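Local coordinates for protein aspartate-semialdehyde dehydrogenase (Thermus thermophilus, PDB 2YV3) that probably catalyses the NADPH-dependent reductive dephosphorylation of L-aspartyl-4-phosphate to L-aspartate-semialdehyde, a shared step in making lysine, methionine and threonine, at residues V19-N24 with L43-E48; E266-P271 with R275-L280; R292-L297 with G302-V307. All blocks are in the same frame, centred on the assembly; numbering follows the deposited sequence.

Contact 1. Residues V19-N24 with L43-E48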
loop_
_atom_site.group_PDB
_atom_site.type_symbol
_atom_site.label_atom_id
_atom_site.label_comp_id
_atom_site.label_asym_id
_atom_site.label_seq_id
_atom_site.Cartn_x
_atom_site.Cartn_y
_atom_site.Cartn_z
ATOM N N VAL A 19 8.270 -26.650 -6.024
ATOM C CA VAL A 19 9.503 -26.060 -6.540
ATOM C C VAL A 19 10.548 -27.173 -6.452
ATOM O O VAL A 19 11.353 -27.361 -7.369
ATOM C CB VAL A 19 10.010 -24.809 -5.728
ATOM C CG1 VAL A 19 8.835 -23.978 -5.260
ATOM C CG2 VAL A 19 10.905 -25.234 -4.572
ATOM N N LEU A 20 10.505 -27.929 -5.353
ATOM C CA LEU A 20 11.440 -29.024 -5.141
ATOM C C LEU A 20 11.291 -29.974 -6.306
ATOM O O LEU A 20 12.233 -30.641 -6.717
ATOM C CB LEU A 20 11.123 -29.742 -3.841
ATOM C CG LEU A 20 12.295 -30.476 -3.205
ATOM C CD1 LEU A 20 13.506 -29.561 -3.167
ATOM C CD2 LEU A 20 11.905 -30.938 -1.796
ATOM N N GLU A 21 10.088 -30.026 -6.844
ATOM C CA GLU A 21 9.817 -30.869 -7.983
ATOM C C GLU A 21 10.308 -30.134 -9.246
ATOM O O GLU A 21 11.087 -30.679 -10.036
ATOM C CB GLU A 21 8.322 -31.107 -8.048
ATOM C CG GLU A 21 7.874 -32.065 -9.105
ATOM C CD GLU A 21 6.364 -32.197 -9.149
ATOM O OE1 GLU A 21 5.746 -32.386 -8.076
ATOM O OE2 GLU A 21 5.797 -32.118 -10.257
ATOM N N ALA A 22 9.870 -28.878 -9.393
ATOM C CA ALA A 22 10.176 -28.023 -10.547
ATOM C C ALA A 22 11.626 -27.709 -10.832
ATOM O O ALA A 22 11.960 -27.337 -11.952
ATOM C CB ALA A 22 9.395 -26.702 -10.440
ATOM N N ARG A 23 12.478 -27.809 -9.820
ATOM C CA ARG A 23 13.900 -27.536 -9.998
ATOM C C ARG A 23 14.579 -28.867 -10.236
ATOM O O ARG A 23 15.795 -28.938 -10.392
ATOM C CB ARG A 23 14.512 -26.907 -8.745
ATOM C CG ARG A 23 13.771 -25.713 -8.187
ATOM C CD ARG A 23 14.716 -24.542 -7.939
ATOM N NE ARG A 23 14.607 -23.567 -9.019
ATOM C CZ ARG A 23 15.474 -22.585 -9.245
ATOM N NH1 ARG A 23 16.539 -22.430 -8.467
ATOM N NH2 ARG A 23 15.268 -21.753 -10.250
ATOM N N ASN A 24 13.770 -29.921 -10.248
ATOM C CA ASN A 24 14.257 -31.279 -10.428
ATOM C C ASN A 24 15.272 -31.545 -9.345
ATOM O O ASN A 24 16.365 -32.030 -9.632
ATOM C CB ASN A 24 14.923 -31.459 -11.797
ATOM C CG ASN A 24 14.021 -31.057 -12.944
ATOM O OD1 ASN A 24 13.872 -29.872 -13.242
ATOM N ND2 ASN A 24 13.403 -32.049 -13.593
ATOM N N LEU A 43 -0.211 -36.004 0.298
ATOM C CA LEU A 43 0.091 -34.934 -0.636
ATOM C C LEU A 43 0.456 -35.622 -1.952
ATOM O O LEU A 43 0.172 -36.802 -2.144
ATOM C CB LEU A 43 1.262 -34.074 -0.125
ATOM C CG LEU A 43 1.058 -33.243 1.144
ATOM C CD1 LEU A 43 0.507 -34.116 2.244
ATOM C CD2 LEU A 43 2.379 -32.623 1.575
ATOM N N ALA A 44 1.097 -34.892 -2.850
ATOM C CA ALA A 44 1.437 -35.454 -4.144
ATOM C C ALA A 44 2.757 -34.922 -4.629
ATOM O O ALA A 44 3.026 -33.720 -4.562
ATOM C CB ALA A 44 0.349 -35.117 -5.150
ATOM N N PHE A 45 3.570 -35.826 -5.140
ATOM C CA PHE A 45 4.868 -35.460 -5.639
ATOM C C PHE A 45 5.098 -36.286 -6.894
ATOM O O PHE A 45 4.674 -37.439 -6.971
ATOM C CB PHE A 45 5.922 -35.770 -4.574
ATOM C CG PHE A 45 7.247 -35.137 -4.836
ATOM C CD1 PHE A 45 7.339 -33.770 -5.094
ATOM C CD2 PHE A 45 8.403 -35.896 -4.826
ATOM C CE1 PHE A 45 8.565 -33.171 -5.339
ATOM C CE2 PHE A 45 9.637 -35.308 -5.068
ATOM C CZ PHE A 45 9.721 -33.944 -5.326
ATOM N N ARG A 46 5.762 -35.699 -7.880
ATOM C CA ARG A 46 6.012 -36.397 -9.130
ATOM C C ARG A 46 4.759 -37.204 -9.564
ATOM O O ARG A 46 4.853 -38.228 -10.259
ATOM C CB ARG A 46 7.242 -37.289 -8.977
ATOM C CG ARG A 46 8.537 -36.495 -8.802
ATOM C CD ARG A 46 9.775 -37.400 -8.843
ATOM N NE ARG A 46 11.030 -36.644 -8.880
ATOM C CZ ARG A 46 11.814 -36.394 -7.825
ATOM N NH1 ARG A 46 11.486 -36.846 -6.627
ATOM N NH2 ARG A 46 12.925 -35.675 -7.970
ATOM N N GLY A 47 3.591 -36.706 -9.152
ATOM C CA GLY A 47 2.327 -37.329 -9.484
ATOM C C GLY A 47 2.049 -38.501 -8.580
ATOM O O GLY A 47 0.932 -39.022 -8.509
ATOM N N GLU A 48 3.089 -38.918 -7.880
ATOM C CA GLU A 48 2.994 -40.042 -6.968
ATOM C C GLU A 48 2.544 -39.527 -5.599
ATOM O O GLU A 48 2.957 -38.451 -5.145
ATOM C CB GLU A 48 4.363 -40.722 -6.875
ATOM C CG GLU A 48 5.116 -40.717 -8.221
ATOM C CD GLU A 48 6.623 -40.917 -8.080
ATOM O OE1 GLU A 48 7.254 -40.210 -7.260
ATOM O OE2 GLU A 48 7.175 -41.776 -8.800
#
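Glu21, in the last turn of helix 11-22, meets the ring of Phe45 at the end of strand 42-45. This helix follows the first strand of the Rossmann-type NADP-binding domain, and strand 42-45 is one of the two outermost strands of its sheet within the chain. The apolar part is made by one corner of the ring: Phe45 CE1 comes to 3.4 Å from Glu21 CB, obliquely, while Leu20 C lies near the ring plane at the edge, 4.3 Å from Phe45 CE1. Phe45 reaches the helix because its CG is anti to the backbone N (chi1 -166°). Over one ring face lies CG of Arg46, so the ring is held by its own chain neighbour as well as by the helix. Cutting Phe45 back to an alanine would remove the ring and is likely to open a gap beside the last helical turn, leaving the aliphatic part of Glu21 without its neighbour. Polar contacts are fewer. Arg46 opens the bend of a type I' turn spanning Phe45 to Glu48, and its NH2 makes a weak hydrogen bond to Phe25 O, just beyond the Schellman motif at Asn24. Glu21, extended past CG, brings OE1 to 3.3 Å from Arg46 N, a weak hydrogen bond.

Contact 2. Residues E266-P271 with R275-L280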
loop_
_atom_site.group_PDB
_atom_site.type_symbol
_atom_site.label_atom_id
_atom_site.label_comp_id
_atom_site.label_asym_id
_atom_site.label_seq_id
_atom_site.Cartn_x
_atom_site.Cartn_y
_atom_site.Cartn_z
ATOM N N GLU A 266 13.621 -10.155 -12.388
ATOM C CA GLU A 266 13.074 -9.626 -13.626
ATOM C C GLU A 266 12.846 -8.130 -13.506
ATOM O O GLU A 266 12.156 -7.668 -12.610
ATOM C CB GLU A 266 11.750 -10.323 -13.953
ATOM C CG GLU A 266 11.080 -9.857 -15.232
ATOM C CD GLU A 266 9.863 -10.698 -15.577
ATOM O OE1 GLU A 266 8.867 -10.661 -14.817
ATOM O OE2 GLU A 266 9.903 -11.407 -16.610
ATOM N N VAL A 267 13.467 -7.366 -14.385
ATOM C CA VAL A 267 13.259 -5.935 -14.377
ATOM C C VAL A 267 12.012 -5.761 -15.223
ATOM O O VAL A 267 11.900 -6.335 -16.299
ATOM C CB VAL A 267 14.463 -5.163 -14.996
ATOM C CG1 VAL A 267 13.980 -3.944 -15.779
ATOM C CG2 VAL A 267 15.383 -4.693 -13.891
ATOM N N VAL A 268 11.067 -4.997 -14.701
ATOM C CA VAL A 268 9.799 -4.720 -15.361
ATOM C C VAL A 268 9.580 -3.213 -15.199
ATOM O O VAL A 268 9.061 -2.758 -14.175
ATOM C CB VAL A 268 8.667 -5.523 -14.682
ATOM C CG1 VAL A 268 7.316 -4.980 -15.067
ATOM C CG2 VAL A 268 8.785 -6.973 -15.082
ATOM N N ASP A 269 9.977 -2.440 -16.210
ATOM C CA ASP A 269 9.871 -0.992 -16.111
ATOM C C ASP A 269 9.566 -0.254 -17.406
ATOM O O ASP A 269 10.480 0.127 -18.130
ATOM C CB ASP A 269 11.173 -0.438 -15.522
ATOM C CG ASP A 269 10.959 0.809 -14.705
ATOM O OD1 ASP A 269 10.468 1.811 -15.254
ATOM O OD2 ASP A 269 11.290 0.794 -13.503
ATOM N N GLU A 270 8.285 -0.030 -17.686
ATOM C CA GLU A 270 7.901 0.702 -18.885
ATOM C C GLU A 270 6.627 1.521 -18.680
ATOM O O GLU A 270 5.525 1.032 -18.883
ATOM C CB GLU A 270 7.699 -0.258 -20.049
ATOM C CG GLU A 270 8.158 0.312 -21.359
ATOM C CD GLU A 270 9.658 0.169 -21.563
ATOM O OE1 GLU A 270 10.222 1.001 -22.308
ATOM O OE2 GLU A 270 10.255 -0.778 -20.996
ATOM N N PRO A 271 6.772 2.785 -18.276
ATOM C CA PRO A 271 5.636 3.685 -18.038
ATOM C C PRO A 271 4.712 3.867 -19.243
ATOM O O PRO A 271 3.510 3.568 -19.181
ATOM C CB PRO A 271 6.313 4.993 -17.638
ATOM C CG PRO A 271 7.538 4.522 -16.935
ATOM C CD PRO A 271 8.034 3.404 -17.839
ATOM N N ARG A 275 3.681 -0.428 -18.051
ATOM C CA ARG A 275 4.393 -1.655 -17.712
ATOM C C ARG A 275 5.253 -1.571 -16.448
ATOM O O ARG A 275 6.381 -1.075 -16.495
ATOM C CB ARG A 275 5.248 -2.075 -18.902
ATOM C CG ARG A 275 6.006 -3.350 -18.698
ATOM C CD ARG A 275 6.964 -3.563 -19.839
ATOM N NE ARG A 275 6.240 -3.792 -21.089
ATOM C CZ ARG A 275 6.786 -3.705 -22.296
ATOM N NH1 ARG A 275 8.080 -3.388 -22.435
ATOM N NH2 ARG A 275 6.036 -3.951 -23.360
ATOM N N TYR A 276 4.714 -2.106 -15.346
ATOM C CA TYR A 276 5.356 -2.105 -14.030
ATOM C C TYR A 276 5.028 -3.388 -13.200
ATOM O O TYR A 276 4.176 -4.200 -13.580
ATOM C CB TYR A 276 4.904 -0.838 -13.296
ATOM C CG TYR A 276 3.506 -0.414 -13.708
ATOM C CD1 TYR A 276 2.397 -1.136 -13.285
ATOM C CD2 TYR A 276 3.301 0.610 -14.644
ATOM C CE1 TYR A 276 1.126 -0.877 -13.788
ATOM C CE2 TYR A 276 2.017 0.878 -15.159
ATOM C CZ TYR A 276 0.945 0.115 -14.729
ATOM O OH TYR A 276 -0.296 0.239 -15.292
ATOM N N PRO A 277 5.708 -3.585 -12.050
ATOM C CA PRO A 277 5.460 -4.761 -11.212
ATOM C C PRO A 277 4.045 -4.837 -10.627
ATOM O O PRO A 277 3.463 -3.823 -10.229
ATOM C CB PRO A 277 6.518 -4.627 -10.121
ATOM C CG PRO A 277 7.614 -3.950 -10.792
ATOM C CD PRO A 277 6.874 -2.851 -11.531
ATOM N N MET A 278 3.502 -6.047 -10.562
ATOM C CA MET A 278 2.165 -6.246 -10.039
ATOM C C MET A 278 1.915 -7.675 -9.549
ATOM O O MET A 278 2.321 -8.650 -10.185
ATOM C CB MET A 278 1.127 -5.924 -11.105
ATOM C CG MET A 278 0.934 -4.481 -11.408
ATOM S SD MET A 278 -0.581 -4.212 -12.411
ATOM C CE MET A 278 -0.541 -5.652 -13.554
ATOM N N PRO A 279 1.235 -7.820 -8.407
ATOM C CA PRO A 279 0.977 -9.183 -7.937
ATOM C C PRO A 279 0.254 -9.978 -9.049
ATOM O O PRO A 279 0.218 -11.208 -9.057
ATOM C CB PRO A 279 0.114 -8.962 -6.680
ATOM C CG PRO A 279 -0.495 -7.616 -6.877
ATOM C CD PRO A 279 0.616 -6.821 -7.525
ATOM N N LEU A 280 -0.304 -9.245 -10.000
ATOM C CA LEU A 280 -1.016 -9.846 -11.118
ATOM C C LEU A 280 -0.131 -10.803 -11.898
ATOM O O LEU A 280 -0.569 -11.865 -12.329
ATOM C CB LEU A 280 -1.511 -8.745 -12.059
ATOM C CG LEU A 280 -2.020 -9.234 -13.411
ATOM C CD1 LEU A 280 -3.080 -10.327 -13.181
ATOM C CD2 LEU A 280 -2.595 -8.063 -14.203
#
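Arg275 and Glu270 lie side by side and point the same way, and with Val268 they carry most of this contact between two largely irregular segments separated by a short loop. Their backbones form a single antiparallel bridge, a hydrogen-bonded pair in which Glu270 N donates to Arg275 O and Arg275 N to Glu270 O; both bonds are modelled as very short, and their exact lengths are doubtful. The aliphatic part of Arg275 follows Glu270: CG leaves anti to the backbone N (chi1 -178°), the chain runs straight to CD along Glu270 CB, and a bend at chi3 brings the guanidinium near the carboxylate. There NH1 lies 3.7 Å from Glu270 OE2, a long salt bridge with the two planes 61° apart, nearer to a loose pairing of charges than to a flat, two-pronged one. Val268 comes in on the same side, farther along, with CG1 4.2 Å from Arg275 CG. Val268 CG1 also sits 3.4 Å from Tyr276 C, and Pro277 CD meets Val268 O at 3.4 Å. CB of Tyr276 points away from 266-271, and its OH is hydrogen-bonded to His194 ND1 of the second subunit. Around the pair, Val268 bonds through its backbone to Val290 of strand 288-295, Pro277 packs on Phe306 and Val308 of strand 302-310, and helix 279-282 begins immediately beyond Met278.

Contact 3. Residues R292-L297 with G302-V307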
loop_
_atom_site.group_PDB
_atom_site.type_symbol
_atom_site.label_atom_id
_atom_site.label_comp_id
_atom_site.label_asym_id
_atom_site.label_seq_id
_atom_site.Cartn_x
_atom_site.Cartn_y
_atom_site.Cartn_z
ATOM N N ARG A 292 9.135 1.100 -11.677
ATOM C CA ARG A 292 8.953 2.467 -11.219
ATOM C C ARG A 292 10.231 3.128 -10.741
ATOM O O ARG A 292 10.201 4.094 -9.969
ATOM C CB ARG A 292 7.881 2.516 -10.141
ATOM C CG ARG A 292 6.536 2.153 -10.682
ATOM C CD ARG A 292 6.128 3.106 -11.779
ATOM N NE ARG A 292 4.908 3.795 -11.384
ATOM C CZ ARG A 292 4.865 4.802 -10.525
ATOM N NH1 ARG A 292 5.981 5.258 -9.989
ATOM N NH2 ARG A 292 3.694 5.305 -10.153
ATOM N N ILE A 293 11.361 2.618 -11.218
ATOM C CA ILE A 293 12.649 3.190 -10.865
ATOM C C ILE A 293 12.589 4.658 -11.258
ATOM O O ILE A 293 12.391 4.981 -12.424
ATOM C CB ILE A 293 13.774 2.497 -11.647
ATOM C CG1 ILE A 293 13.467 2.537 -13.162
ATOM C CG2 ILE A 293 13.899 1.033 -11.196
ATOM C CD1 ILE A 293 14.187 3.623 -13.982
ATOM N N ARG A 294 12.721 5.554 -10.289
ATOM C CA ARG A 294 12.691 6.976 -10.590
ATOM C C ARG A 294 13.585 7.776 -9.672
ATOM O O ARG A 294 13.754 7.440 -8.496
ATOM C CB ARG A 294 11.259 7.507 -10.540
ATOM C CG ARG A 294 10.521 7.421 -9.208
ATOM C CD ARG A 294 9.061 7.815 -9.484
ATOM N NE ARG A 294 8.156 7.854 -8.340
ATOM C CZ ARG A 294 7.851 6.816 -7.571
ATOM N NH1 ARG A 294 8.388 5.628 -7.804
ATOM N NH2 ARG A 294 6.980 6.972 -6.580
ATOM N N LYS A 295 14.181 8.830 -10.214
ATOM C CA LYS A 295 15.070 9.647 -9.412
ATOM C C LYS A 295 14.231 10.230 -8.291
ATOM O O LYS A 295 13.314 11.014 -8.526
ATOM C CB LYS A 295 15.717 10.753 -10.260
ATOM C CG LYS A 295 16.620 11.724 -9.482
ATOM C CD LYS A 295 17.760 12.321 -10.339
ATOM C CE LYS A 295 17.262 12.915 -11.682
ATOM N NZ LYS A 295 18.360 13.380 -12.595
ATOM N N SER A 296 14.538 9.812 -7.067
ATOM C CA SER A 296 13.823 10.277 -5.887
ATOM C C SER A 296 13.892 11.787 -5.658
ATOM O O SER A 296 14.961 12.395 -5.782
ATOM C CB SER A 296 14.370 9.583 -4.641
ATOM O OG SER A 296 13.928 10.253 -3.472
ATOM N N LEU A 297 12.764 12.391 -5.309
ATOM C CA LEU A 297 12.779 13.812 -5.022
ATOM C C LEU A 297 12.970 14.049 -3.519
ATOM O O LEU A 297 13.465 15.096 -3.101
ATOM C CB LEU A 297 11.500 14.479 -5.532
ATOM C CG LEU A 297 11.554 14.812 -7.036
ATOM C CD1 LEU A 297 12.663 15.810 -7.326
ATOM C CD2 LEU A 297 11.809 13.562 -7.824
ATOM N N GLY A 302 18.600 9.925 -4.199
ATOM C CA GLY A 302 17.748 8.792 -3.947
ATOM C C GLY A 302 17.033 8.226 -5.148
ATOM O O GLY A 302 17.150 8.716 -6.282
ATOM N N LEU A 303 16.273 7.176 -4.856
ATOM C CA LEU A 303 15.511 6.423 -5.840
ATOM C C LEU A 303 14.231 5.878 -5.248
ATOM O O LEU A 303 14.212 5.436 -4.101
ATOM C CB LEU A 303 16.330 5.231 -6.319
ATOM C CG LEU A 303 17.275 5.303 -7.500
ATOM C CD1 LEU A 303 17.925 3.958 -7.617
ATOM C CD2 LEU A 303 16.521 5.624 -8.777
ATOM N N ASP A 304 13.171 5.895 -6.046
ATOM C CA ASP A 304 11.892 5.348 -5.629
ATOM C C ASP A 304 11.518 4.198 -6.563
ATOM O O ASP A 304 11.189 4.431 -7.720
ATOM C CB ASP A 304 10.802 6.411 -5.694
ATOM C CG ASP A 304 10.982 7.503 -4.653
ATOM O OD1 ASP A 304 11.962 8.262 -4.784
ATOM O OD2 ASP A 304 10.149 7.604 -3.707
ATOM N N PHE A 305 11.596 2.959 -6.090
ATOM C CA PHE A 305 11.199 1.839 -6.927
ATOM C C PHE A 305 10.070 1.081 -6.259
ATOM O O PHE A 305 9.743 1.349 -5.115
ATOM C CB PHE A 305 12.367 0.889 -7.238
ATOM C CG PHE A 305 13.330 0.692 -6.098
ATOM C CD1 PHE A 305 14.281 1.675 -5.793
ATOM C CD2 PHE A 305 13.328 -0.493 -5.361
ATOM C CE1 PHE A 305 15.215 1.484 -4.785
ATOM C CE2 PHE A 305 14.262 -0.697 -4.343
ATOM C CZ PHE A 305 15.211 0.303 -4.059
ATOM N N PHE A 306 9.461 0.161 -7.010
ATOM C CA PHE A 306 8.352 -0.672 -6.543
ATOM C C PHE A 306 8.799 -2.106 -6.789
ATOM O O PHE A 306 9.495 -2.383 -7.746
ATOM C CB PHE A 306 7.081 -0.373 -7.354
ATOM C CG PHE A 306 5.816 -0.907 -6.736
ATOM C CD1 PHE A 306 5.321 -0.365 -5.556
ATOM C CD2 PHE A 306 5.133 -1.962 -7.323
ATOM C CE1 PHE A 306 4.165 -0.864 -4.962
ATOM C CE2 PHE A 306 3.964 -2.477 -6.736
ATOM C CZ PHE A 306 3.485 -1.919 -5.546
ATOM N N VAL A 307 8.392 -3.027 -5.938
ATOM C CA VAL A 307 8.830 -4.398 -6.110
ATOM C C VAL A 307 7.759 -5.415 -5.797
ATOM O O VAL A 307 6.942 -5.225 -4.905
ATOM C CB VAL A 307 10.052 -4.692 -5.207
ATOM C CG1 VAL A 307 10.696 -5.998 -5.613
ATOM C CG2 VAL A 307 11.066 -3.534 -5.294
#
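Arg294 and Asp304 sit opposite each other on adjacent antiparallel strands, with both side chains on the same face; these meet at an angle, guanidinium and carboxylate planes 52° apart. Asp304 CB sits over one face of the Arg294 guanidinium, 3.3 Å above its plane, and Arg292 NH1 lies over the opposite face, so each face has a neighbour, both offset toward the rim. The group is also held at its edge: Arg294 NH1 donates to Arg292 O at 3.2 Å, almost in the guanidinium plane and on a carbonyl lone pair. The torsions explain this placement: CG of Arg294 stands between backbone N and carbonyl carbon (chi1 62°), and the chain then runs extended to NE, passing across Asp304. With Asp304 OD2 4.3 Å from Arg294 NH2 and well out of the plane, only the opposite charges matter there; OD2 makes a weak hydrogen bond to Ser243 OG. Both arginines form salt bridges with Glu207 of the second subunit, whose carboxylate probably offsets the like charges of the two arginines, and Arg294 NH2 also bonds to Ala227 O of that subunit.

On the other side of the strands Ile293 CG2 touches Phe305 CB at 4.2 Å, and Leu303 lays CD2 3.3 Å from Arg294 O; Phe305 and Leu303 go on to pack against helices 125-141 and 252-259 respectively. Backbone bonds tie the two segments: Asp304 N bonds to Arg294 O at 3.0 Å and Ser296 N to Gly302 O at 2.9 Å. The result is a beta hairpin at the margin of the dimerisation domain's mixed sheet, with helices behind one face and the partner subunit against the other.

How the contacts relate
Contacts 2 and 3 are neighbours in the dimerisation domain, their centres about 13 Å apart, and both touch the second subunit. They join directly where Asp269 OD2 lies 2.9 Å from Ile293 N, a probable hydrogen bond from the loop to the hairpin's edge strand; Pro277 O also packs on the ring of Phe306. Contact 1 stands apart in the NADP-binding domain, its centre about 29 Å from that of contact 2 and about 38 Å from that of contact 3. Each has a predicted site at some remove: the side chain of Leu20 is about 10 Å from that of Val12 of the predicted NADP site, while Phe306 and Pro277 are about 9 and 11 Å, side chain to side chain, from the probable proton acceptor His238.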